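Local structure of nitrilotriacetate monooxygenase (Burkholderia pseudomallei, 3SDO) at residues 26-31 with 288-293; 108-113 with 163-168; 171-176 with 180-185. The protein probably acts as an FMN-dependent monooxygenase of the NtaA/SnaA/DszA family, incorporating or reducing molecular oxygen. All blocks are in the same frame, centred on the assembly; numbering follows the deposited sequence.

Contact 1 (26-31 with 288-293); sequences WKHPSV and YRQVRD
His-28, in the loop after strand 11-15, meets Gln-290 of helix 281-292, and a single hydrogen bond carries the contact between a loop of the luciferase-like TIM barrel and a helix more than 250 residues later. Along that helix Tyr-288 supplies the carbonyl that receives the backbone N-H of Arg-292, and the carbonyl of Arg-289 does the same for Asp-293. Gln-290 reaches across: extended beyond CG, it brings OE1 to 3.0 Å from NE2 of His-28. The imidazole N-H points almost straight at the oxygen (176° at the hydrogen), and OE1 lies at the edge of the ring, in its plane. Ring and amide planes are 24° apart, although the two side chains cross at about a right angle. Val-291 sets its CB away from the loop and touches Asn-364. Arg-292 pairs with the next residue, Asp-293, through NE and NH2, which stand 2.9 Å and 3.1 Å from the same carboxylate oxygen, OD1, both on one face of its plane. This ion pair stays within 288-293 and takes no part in binding the loop. The donor ring is held within its own loop, where a type I beta turn runs from His-28 to Val-31. The His-28 ring also packs on Val-400 and Phe-403, and Lys-27 beside it pairs with Glu-299. With CG of His-28 trans to the backbone nitrogen (chi1 -160°), the ring lies back over its own turn. Pro-29 CD sits 3.5 Å above one face of the imidazole, ND1 accepts the backbone N-H of Ser-30, and Ser-30 OG lies 2.9 Å from ND1 in a second hydrogen bond.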
loop_
_atom_site.group_PDB
_atom_site.type_symbol
_atom_site.label_atom_id
_atom_site.label_comp_id
_atom_site.label_asym_id
_atom_site.label_seq_id
_atom_site.Cartn_x
_atom_site.Cartn_y
_atom_site.Cartn_z
ATOM N N TRP A 26 -14.500 -13.151 13.046
ATOM C CA TRP A 26 -13.636 -12.745 14.179
ATOM C C TRP A 26 -13.976 -13.495 15.474
ATOM O O TRP A 26 -13.166 -13.509 16.416
ATOM C CB TRP A 26 -13.717 -11.238 14.460
ATOM C CG TRP A 26 -15.037 -10.752 14.998
ATOM C CD1 TRP A 26 -16.147 -10.381 14.266
ATOM C CD2 TRP A 26 -15.388 -10.558 16.373
ATOM N NE1 TRP A 26 -17.167 -9.995 15.101
ATOM C CE2 TRP A 26 -16.731 -10.085 16.402
ATOM C CE3 TRP A 26 -14.705 -10.725 17.580
ATOM C CZ2 TRP A 26 -17.394 -9.782 17.589
ATOM C CZ3 TRP A 26 -15.383 -10.444 18.772
ATOM C CH2 TRP A 26 -16.707 -9.968 18.765
ATOM N N LYS A 27 -15.193 -14.036 15.544
ATOM C CA LYS A 27 -15.642 -14.806 16.706
ATOM C C LYS A 27 -15.119 -16.247 16.708
ATOM O O LYS A 27 -15.183 -16.919 17.741
ATOM C CB LYS A 27 -17.175 -14.890 16.781
ATOM C CG LYS A 27 -17.951 -13.584 16.844
ATOM C CD LYS A 27 -19.439 -13.909 17.134
ATOM C CE LYS A 27 -20.351 -12.724 16.949
ATOM N NZ LYS A 27 -21.825 -13.069 16.898
ATOM N N HIS A 28 -14.674 -16.756 15.559
ATOM C CA HIS A 28 -14.278 -18.171 15.482
ATOM C C HIS A 28 -12.918 -18.412 16.134
ATOM O O HIS A 28 -11.973 -17.668 15.849
ATOM C CB HIS A 28 -14.246 -18.684 14.035
ATOM C CG HIS A 28 -14.323 -20.169 13.961
ATOM N ND1 HIS A 28 -13.202 -20.963 13.924
ATOM C CD2 HIS A 28 -15.383 -21.006 14.037
ATOM C CE1 HIS A 28 -13.574 -22.233 13.935
ATOM N NE2 HIS A 28 -14.894 -22.285 14.015
ATOM N N PRO A 29 -12.808 -19.460 16.993
ATOM C CA PRO A 29 -11.548 -19.717 17.708
ATOM C C PRO A 29 -10.344 -20.093 16.852
ATOM O O PRO A 29 -9.243 -20.048 17.349
ATOM C CB PRO A 29 -11.886 -20.876 18.664
ATOM C CG PRO A 29 -13.168 -21.452 18.183
ATOM C CD PRO A 29 -13.886 -20.380 17.418
ATOM N N SER A 30 -10.536 -20.466 15.590
ATOM C CA SER A 30 -9.400 -20.806 14.730
ATOM C C SER A 30 -8.627 -19.579 14.194
ATOM O O SER A 30 -7.617 -19.746 13.497
ATOM C CB SER A 30 -9.867 -21.673 13.555
ATOM O OG SER A 30 -10.620 -20.920 12.582
ATOM N N VAL A 31 -9.114 -18.369 14.472
ATOM C CA VAL A 31 -8.404 -17.142 14.110
ATOM C C VAL A 31 -8.239 -16.240 15.327
ATOM O O VAL A 31 -9.013 -16.342 16.270
ATOM C CB VAL A 31 -9.132 -16.364 12.956
ATOM C CG1 VAL A 31 -9.288 -17.257 11.706
ATOM C CG2 VAL A 31 -10.486 -15.826 13.435
ATOM N N TYR A 288 -20.453 -26.439 8.980
ATOM C CA TYR A 288 -21.349 -25.470 8.395
ATOM C C TYR A 288 -22.272 -24.860 9.469
ATOM O O TYR A 288 -22.507 -23.656 9.498
ATOM C CB TYR A 288 -22.143 -26.142 7.300
ATOM C CG TYR A 288 -23.229 -25.292 6.715
ATOM C CD1 TYR A 288 -22.930 -24.163 5.969
ATOM C CD2 TYR A 288 -24.547 -25.625 6.898
ATOM C CE1 TYR A 288 -23.940 -23.371 5.424
ATOM C CE2 TYR A 288 -25.559 -24.849 6.361
ATOM C CZ TYR A 288 -25.247 -23.727 5.619
ATOM O OH TYR A 288 -26.273 -22.970 5.088
ATOM N N ARG A 289 -22.769 -25.683 10.373
ATOM C CA ARG A 289 -23.572 -25.167 11.486
ATOM C C ARG A 289 -22.760 -24.194 12.370
ATOM O O ARG A 289 -23.296 -23.179 12.844
ATOM C CB ARG A 289 -24.181 -26.320 12.308
ATOM C CG ARG A 289 -25.344 -27.026 11.573
ATOM C CD ARG A 289 -26.129 -27.991 12.472
ATOM N NE ARG A 289 -25.509 -29.318 12.504
ATOM C CZ ARG A 289 -25.622 -30.234 11.540
ATOM N NH1 ARG A 289 -26.340 -29.990 10.443
ATOM N NH2 ARG A 289 -25.007 -31.401 11.672
ATOM N N GLN A 290 -21.477 -24.492 12.572
ATOM C CA GLN A 290 -20.591 -23.597 13.334
ATOM C C GLN A 290 -20.543 -22.246 12.640
ATOM O O GLN A 290 -20.737 -21.199 13.260
ATOM C CB GLN A 290 -19.155 -24.121 13.381
ATOM C CG GLN A 290 -18.859 -25.170 14.405
ATOM C CD GLN A 290 -17.362 -25.541 14.432
ATOM O OE1 GLN A 290 -16.486 -24.774 13.990
ATOM N NE2 GLN A 290 -17.073 -26.731 14.936
ATOM N N VAL A 291 -20.272 -22.277 11.345
ATOM C CA VAL A 291 -20.218 -21.060 10.558
ATOM C C VAL A 291 -21.530 -20.285 10.676
ATOM O O VAL A 291 -21.510 -19.104 10.976
ATOM C CB VAL A 291 -19.857 -21.361 9.100
ATOM C CG1 VAL A 291 -20.142 -20.178 8.215
ATOM C CG2 VAL A 291 -18.379 -21.756 9.009
ATOM N N ARG A 292 -22.656 -20.979 10.490
ATOM C CA ARG A 292 -23.982 -20.406 10.673
ATOM C C ARG A 292 -24.089 -19.686 12.021
ATOM O O ARG A 292 -24.522 -18.534 12.075
ATOM C CB ARG A 292 -25.051 -21.511 10.552
ATOM C CG ARG A 292 -26.510 -21.080 10.761
ATOM C CD ARG A 292 -27.408 -22.298 11.082
ATOM N NE ARG A 292 -27.018 -22.903 12.353
ATOM C CZ ARG A 292 -27.426 -24.083 12.818
ATOM N NH1 ARG A 292 -28.283 -24.840 12.142
ATOM N NH2 ARG A 292 -26.974 -24.501 14.000
ATOM N N ASP A 293 -23.664 -20.350 13.097
ATOM C CA ASP A 293 -23.871 -19.817 14.448
ATOM C C ASP A 293 -22.936 -18.661 14.833
ATOM O O ASP A 293 -23.011 -18.160 15.951
ATOM C CB ASP A 293 -23.772 -20.929 15.487
ATOM C CG ASP A 293 -24.910 -21.939 15.374
ATOM O OD1 ASP A 293 -25.922 -21.669 14.684
ATOM O OD2 ASP A 293 -24.780 -23.018 15.971
#

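Contact 2 (108-113 with 163-168); sequences NVARQF and GLWDSW
Trp-165 presses the edge of its indole against helix 106-119, and NE1 donates to the backbone oxygen of Ala-110 at 2.9 Å, a nearly straight bond (165° at the hydrogen). With CG of Trp-165 anti to the carbonyl carbon (chi1 -76°), the indole reaches Ala-110 with its NE1 edge. The oxygen lies in the indole plane, whereas NE1 comes in well off the line of the C=O bond, at 112°. This is the tight part: Ala-110 CB is 3.8 Å from Leu-164 CD1 and equally close to NE1 of Trp-165, and Phe-113 CB meets CZ2 of the indole, also at 3.8 Å. Both helices belong to the TIM barrel; 106-119 links parallel strands 94-100 and 124-129. The ring of Phe-113 turns away from Trp-165 to stack on Trp-126, and its side chain is about 7 Å from that of Thr-98, a predicted FMN ligand. Past Trp-165 the chain stops touching helix 106-119 but stays buried and bonded: Leu-164 O accepts hydrogen bonds from both N and OG of Ser-167. The more open side is at Asn-108, partly exposed, with its CB directed away from 163-168.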
loop_
_atom_site.group_PDB
_atom_site.type_symbol
_atom_site.label_atom_id
_atom_site.label_comp_id
_atom_site.label_asym_id
_atom_site.label_seq_id
_atom_site.Cartn_x
_atom_site.Cartn_y
_atom_site.Cartn_z
ATOM N N ASN A 108 -0.124 7.815 -9.618
ATOM C CA ASN A 108 0.162 7.183 -8.328
ATOM C C ASN A 108 -0.118 5.676 -8.353
ATOM O O ASN A 108 0.635 4.897 -7.783
ATOM C CB ASN A 108 -0.659 7.835 -7.187
ATOM C CG ASN A 108 -0.205 9.251 -6.872
ATOM O OD1 ASN A 108 0.961 9.593 -7.085
ATOM N ND2 ASN A 108 -1.125 10.089 -6.371
ATOM N N VAL A 109 -1.233 5.279 -8.963
ATOM C CA VAL A 109 -1.553 3.865 -9.113
ATOM C C VAL A 109 -0.455 3.146 -9.872
ATOM O O VAL A 109 0.038 2.094 -9.447
ATOM C CB VAL A 109 -2.922 3.675 -9.811
ATOM C CG1 VAL A 109 -3.175 2.173 -10.130
ATOM C CG2 VAL A 109 -4.042 4.248 -8.908
ATOM N N ALA A 110 -0.057 3.719 -10.991
ATOM C CA ALA A 110 0.992 3.128 -11.797
ATOM C C ALA A 110 2.290 2.924 -10.990
ATOM O O ALA A 110 2.887 1.826 -11.030
ATOM C CB ALA A 110 1.226 3.973 -13.055
ATOM N N ARG A 111 2.703 3.944 -10.242
ATOM C CA ARG A 111 3.938 3.875 -9.452
ATOM C C ARG A 111 3.842 2.873 -8.326
ATOM O O ARG A 111 4.773 2.107 -8.108
ATOM C CB ARG A 111 4.296 5.234 -8.825
ATOM C CG ARG A 111 4.784 6.317 -9.783
ATOM C CD ARG A 111 5.309 7.508 -9.006
ATOM N NE ARG A 111 6.556 7.206 -8.308
ATOM C CZ ARG A 111 6.953 7.760 -7.165
ATOM N NH1 ARG A 111 6.193 8.636 -6.520
ATOM N NH2 ARG A 111 8.118 7.407 -6.647
ATOM N N GLN A 112 2.724 2.868 -7.610
ATOM C CA GLN A 112 2.618 2.036 -6.428
ATOM C C GLN A 112 2.540 0.581 -6.817
ATOM O O GLN A 112 3.273 -0.232 -6.255
ATOM C CB GLN A 112 1.455 2.465 -5.511
ATOM C CG GLN A 112 1.694 3.815 -4.864
ATOM C CD GLN A 112 0.698 4.148 -3.774
ATOM O OE1 GLN A 112 -0.484 3.848 -3.884
ATOM N NE2 GLN A 112 1.178 4.776 -2.705
ATOM N N PHE A 113 1.717 0.248 -7.811
ATOM C CA PHE A 113 1.699 -1.122 -8.344
ATOM C C PHE A 113 3.001 -1.551 -9.062
ATOM O O PHE A 113 3.421 -2.703 -8.907
ATOM C CB PHE A 113 0.469 -1.382 -9.236
ATOM C CG PHE A 113 -0.770 -1.682 -8.461
ATOM C CD1 PHE A 113 -0.938 -2.915 -7.838
ATOM C CD2 PHE A 113 -1.762 -0.740 -8.319
ATOM C CE1 PHE A 113 -2.082 -3.196 -7.125
ATOM C CE2 PHE A 113 -2.900 -1.033 -7.579
ATOM C CZ PHE A 113 -3.032 -2.276 -6.975
ATOM N N GLY A 163 -0.289 2.618 -20.203
ATOM C CA GLY A 163 0.612 3.477 -20.948
ATOM C C GLY A 163 1.839 3.892 -20.149
ATOM O O GLY A 163 2.977 3.830 -20.639
ATOM N N LEU A 164 1.624 4.313 -18.909
ATOM C CA LEU A 164 2.755 4.686 -18.025
ATOM C C LEU A 164 3.686 3.520 -17.755
ATOM O O LEU A 164 4.916 3.690 -17.676
ATOM C CB LEU A 164 2.254 5.255 -16.696
ATOM C CG LEU A 164 1.585 6.623 -16.767
ATOM C CD1 LEU A 164 0.865 6.907 -15.457
ATOM C CD2 LEU A 164 2.595 7.731 -17.063
ATOM N N TRP A 165 3.109 2.332 -17.630
ATOM C CA TRP A 165 3.906 1.122 -17.400
ATOM C C TRP A 165 4.798 0.765 -18.587
ATOM O O TRP A 165 5.695 -0.045 -18.439
ATOM C CB TRP A 165 3.026 -0.087 -17.045
ATOM C CG TRP A 165 2.489 -0.071 -15.642
ATOM C CD1 TRP A 165 3.029 0.581 -14.549
ATOM C CD2 TRP A 165 1.310 -0.750 -15.160
ATOM N NE1 TRP A 165 2.245 0.350 -13.434
ATOM C CE2 TRP A 165 1.192 -0.459 -13.780
ATOM C CE3 TRP A 165 0.341 -1.557 -15.760
ATOM C CZ2 TRP A 165 0.153 -0.961 -13.001
ATOM C CZ3 TRP A 165 -0.706 -2.060 -14.978
ATOM C CH2 TRP A 165 -0.789 -1.771 -13.621
ATOM N N ASP A 166 4.548 1.334 -19.762
ATOM C CA ASP A 166 5.441 1.107 -20.895
ATOM C C ASP A 166 6.432 2.259 -21.116
ATOM O O ASP A 166 7.042 2.346 -22.178
ATOM C CB ASP A 166 4.618 0.790 -22.159
ATOM C CG ASP A 166 4.038 -0.638 -22.144
ATOM O OD1 ASP A 166 4.386 -1.420 -21.224
ATOM O OD2 ASP A 166 3.264 -0.999 -23.071
ATOM N N SER A 167 6.635 3.096 -20.092
ATOM C CA SER A 167 7.552 4.241 -20.190
ATOM C C SER A 167 8.967 3.804 -20.536
ATOM O O SER A 167 9.617 4.408 -21.405
ATOM C CB SER A 167 7.597 5.029 -18.884
ATOM O OG SER A 167 6.359 5.638 -18.592
ATOM N N TRP A 168 9.409 2.748 -19.862
ATOM C CA TRP A 168 10.803 2.281 -19.908
ATOM C C TRP A 168 10.941 0.945 -20.619
ATOM O O TRP A 168 10.517 -0.073 -20.086
ATOM C CB TRP A 168 11.325 2.121 -18.480
ATOM C CG TRP A 168 11.601 3.436 -17.796
ATOM C CD1 TRP A 168 10.762 4.132 -16.963
ATOM C CD2 TRP A 168 12.794 4.184 -17.877
ATOM N NE1 TRP A 168 11.358 5.292 -16.555
ATOM C CE2 TRP A 168 12.615 5.348 -17.098
ATOM C CE3 TRP A 168 14.001 4.004 -18.562
ATOM C CZ2 TRP A 168 13.594 6.310 -16.973
ATOM C CZ3 TRP A 168 14.969 4.959 -18.434
ATOM C CH2 TRP A 168 14.763 6.106 -17.654
#

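Contact 3 (171-176 with 180-185); sequences DALVRD and GRFFDP
Phe-182 CB points away from 171-176, but chi1 of -175° swings the ring back alongside Leu-173 and Arg-175. Its CE1 end lies 3.8 Å from Leu-173 CD2 and its CE2 end 3.9 Å from Arg-175 CD. The arginine, extended from CG to NE, runs beside the ring in the same direction, with guanidinium and ring planes 84° apart. On the other side of the hairpin Arg-181, bent at chi3, lays one face of its guanidinium over Val-174 CG2 and puts NH2 3.7 Å from CG1 of Val-174. A water joins this NH2 to Asp-176 OD2, while OD1 of the same carboxylate accepts from Thr-179 N. The two segments run roughly antiparallel without forming regular strands. Asp-184 N donates to Ala-172 O, and Arg-175 N to Phe-182 O at 2.8 Å from above the carbonyl plane. Near the turn Asp-176 faces both Gly-180 and Arg-181, a G1 beta bulge: its N-H goes to Arg-181 O, and its backbone O accepts from Gly-180 N at 2.7 Å. Glycine suits the bulge, having a positive phi of 85°. The hairpin lies at the surface, and its Phe-182 meets Trp-26 of the second subunit edge-to-face and packs on Pro-71 of that subunit; in the chain it follows helix 150-165 and precedes strand 193-194.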
loop_
_atom_site.group_PDB
_atom_site.type_symbol
_atom_site.label_atom_id
_atom_site.label_comp_id
_atom_site.label_asym_id
_atom_site.label_seq_id
_atom_site.Cartn_x
_atom_site.Cartn_y
_atom_site.Cartn_z
ATOM N N ASP A 171 15.071 -2.953 -21.801
ATOM C CA ASP A 171 16.534 -2.856 -21.960
ATOM C C ASP A 171 17.064 -1.400 -21.949
ATOM O O ASP A 171 18.207 -1.154 -22.333
ATOM C CB ASP A 171 16.971 -3.602 -23.240
ATOM C CG ASP A 171 16.219 -3.143 -24.506
ATOM O OD1 ASP A 171 15.306 -2.287 -24.451
ATOM O OD2 ASP A 171 16.534 -3.667 -25.587
ATOM N N ALA A 172 16.259 -0.455 -21.450
ATOM C CA ALA A 172 16.575 0.966 -21.553
ATOM C C ALA A 172 17.700 1.374 -20.624
ATOM O O ALA A 172 18.453 2.301 -20.937
ATOM C CB ALA A 172 15.342 1.836 -21.263
ATOM N N LEU A 173 17.816 0.700 -19.481
ATOM C CA LEU A 173 18.746 1.129 -18.430
ATOM C C LEU A 173 20.108 0.464 -18.632
ATOM O O LEU A 173 20.378 -0.633 -18.117
ATOM C CB LEU A 173 18.169 0.849 -17.039
ATOM C CG LEU A 173 16.975 1.733 -16.686
ATOM C CD1 LEU A 173 16.252 1.203 -15.454
ATOM C CD2 LEU A 173 17.442 3.158 -16.449
ATOM N N VAL A 174 20.972 1.154 -19.371
ATOM C CA VAL A 174 22.223 0.565 -19.846
ATOM C C VAL A 174 23.291 0.555 -18.739
ATOM O O VAL A 174 24.030 -0.422 -18.593
ATOM C CB VAL A 174 22.748 1.337 -21.083
ATOM C CG1 VAL A 174 24.165 0.885 -21.431
ATOM C CG2 VAL A 174 21.808 1.131 -22.261
ATOM N N ARG A 175 23.349 1.637 -17.962
ATOM C CA ARG A 175 24.313 1.758 -16.854
ATOM C C ARG A 175 25.744 1.366 -17.247
ATOM O O ARG A 175 26.364 0.493 -16.631
ATOM C CB ARG A 175 23.828 0.935 -15.666
ATOM C CG ARG A 175 22.394 1.185 -15.279
ATOM C CD ARG A 175 22.148 0.799 -13.826
ATOM N NE ARG A 175 20.748 0.826 -13.416
ATOM C CZ ARG A 175 19.854 -0.140 -13.653
ATOM N NH1 ARG A 175 20.174 -1.215 -14.346
ATOM N NH2 ARG A 175 18.614 -0.016 -13.199
ATOM N N ASP A 176 26.247 2.029 -18.285
ATOM C CA ASP A 176 27.588 1.816 -18.811
ATOM C C ASP A 176 28.608 2.671 -18.035
ATOM O O ASP A 176 28.732 3.876 -18.261
ATOM C CB ASP A 176 27.582 2.173 -20.295
ATOM C CG ASP A 176 28.919 1.964 -20.985
ATOM O OD1 ASP A 176 30.004 2.011 -20.353
ATOM O OD2 ASP A 176 28.862 1.778 -22.212
ATOM N N GLY A 180 29.793 6.246 -19.131
ATOM C CA GLY A 180 28.938 7.072 -18.285
ATOM C C GLY A 180 27.507 7.202 -18.764
ATOM O O GLY A 180 26.734 7.953 -18.180
ATOM N N ARG A 181 27.131 6.473 -19.815
ATOM C CA ARG A 181 25.763 6.519 -20.333
ATOM C C ARG A 181 24.855 5.641 -19.445
ATOM O O ARG A 181 25.010 4.421 -19.379
ATOM C CB ARG A 181 25.730 6.065 -21.799
ATOM C CG ARG A 181 24.328 5.934 -22.405
ATOM C CD ARG A 181 24.315 5.479 -23.882
ATOM N NE ARG A 181 24.753 4.082 -24.053
ATOM C CZ ARG A 181 24.226 3.204 -24.916
ATOM N NH1 ARG A 181 23.227 3.546 -25.709
ATOM N NH2 ARG A 181 24.692 1.959 -24.974
ATOM N N PHE A 182 23.918 6.285 -18.757
ATOM C CA PHE A 182 23.072 5.605 -17.791
ATOM C C PHE A 182 21.902 4.887 -18.467
ATOM O O PHE A 182 21.530 3.779 -18.066
ATOM C CB PHE A 182 22.568 6.605 -16.768
ATOM C CG PHE A 182 21.774 5.988 -15.655
ATOM C CD1 PHE A 182 20.396 6.127 -15.606
ATOM C CD2 PHE A 182 22.408 5.259 -14.670
ATOM C CE1 PHE A 182 19.673 5.582 -14.578
ATOM C CE2 PHE A 182 21.683 4.676 -13.638
ATOM C CZ PHE A 182 20.323 4.834 -13.588
ATOM N N PHE A 183 21.309 5.513 -19.479
ATOM C CA PHE A 183 20.192 4.914 -20.214
ATOM C C PHE A 183 20.170 5.366 -21.674
ATOM O O PHE A 183 20.792 6.378 -22.013
ATOM C CB PHE A 183 18.867 5.284 -19.541
ATOM C CG PHE A 183 18.407 6.699 -19.812
ATOM C CD1 PHE A 183 19.095 7.782 -19.306
ATOM C CD2 PHE A 183 17.278 6.944 -20.570
ATOM C CE1 PHE A 183 18.655 9.102 -19.544
ATOM C CE2 PHE A 183 16.853 8.249 -20.810
ATOM C CZ PHE A 183 17.551 9.325 -20.293
ATOM N N ASP A 184 19.457 4.616 -22.514
ATOM C CA ASP A 184 19.270 4.957 -23.930
ATOM C C ASP A 184 18.007 5.823 -24.022
ATOM O O ASP A 184 16.916 5.353 -23.702
ATOM C CB ASP A 184 19.142 3.690 -24.773
ATOM C CG ASP A 184 18.978 3.970 -26.282
ATOM O OD1 ASP A 184 18.742 5.132 -26.692
ATOM O OD2 ASP A 184 19.051 2.998 -27.063
ATOM N N PRO A 185 18.160 7.097 -24.424
ATOM C CA PRO A 185 17.023 8.039 -24.425
ATOM C C PRO A 185 15.888 7.636 -25.356
ATOM O O PRO A 185 14.730 7.989 -25.114
ATOM C CB PRO A 185 17.633 9.348 -24.910
ATOM C CG PRO A 185 19.137 9.173 -24.810
ATOM C CD PRO A 185 19.408 7.719 -24.909
HETATM O O HOH W 1 26.923 0.567 -23.516
#

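Overall arrangement
Contact 2 is the buried one, joining two barrel helices by an indole N-H and apolar packing. Contact 1 is partly buried and rests on one imidazole-amide bond between a loop and a helix. Contact 3 is a surface hairpin, built from backbone bonds, side-chain packing and a bridging water. Contacts 1 and 2 lie on opposite sides of the chain's centre, their own centres about 41 Å apart. Contacts 2 and 3 share a side and touch: Trp-168 CZ3 lies 3.6 Å from Leu-173 CD2. All three reach the second subunit, and Arg-177, in the turn of the contact 3 hairpin, binds the backbone oxygens of Trp-26 and Val-31 from contact 1 of the other chain.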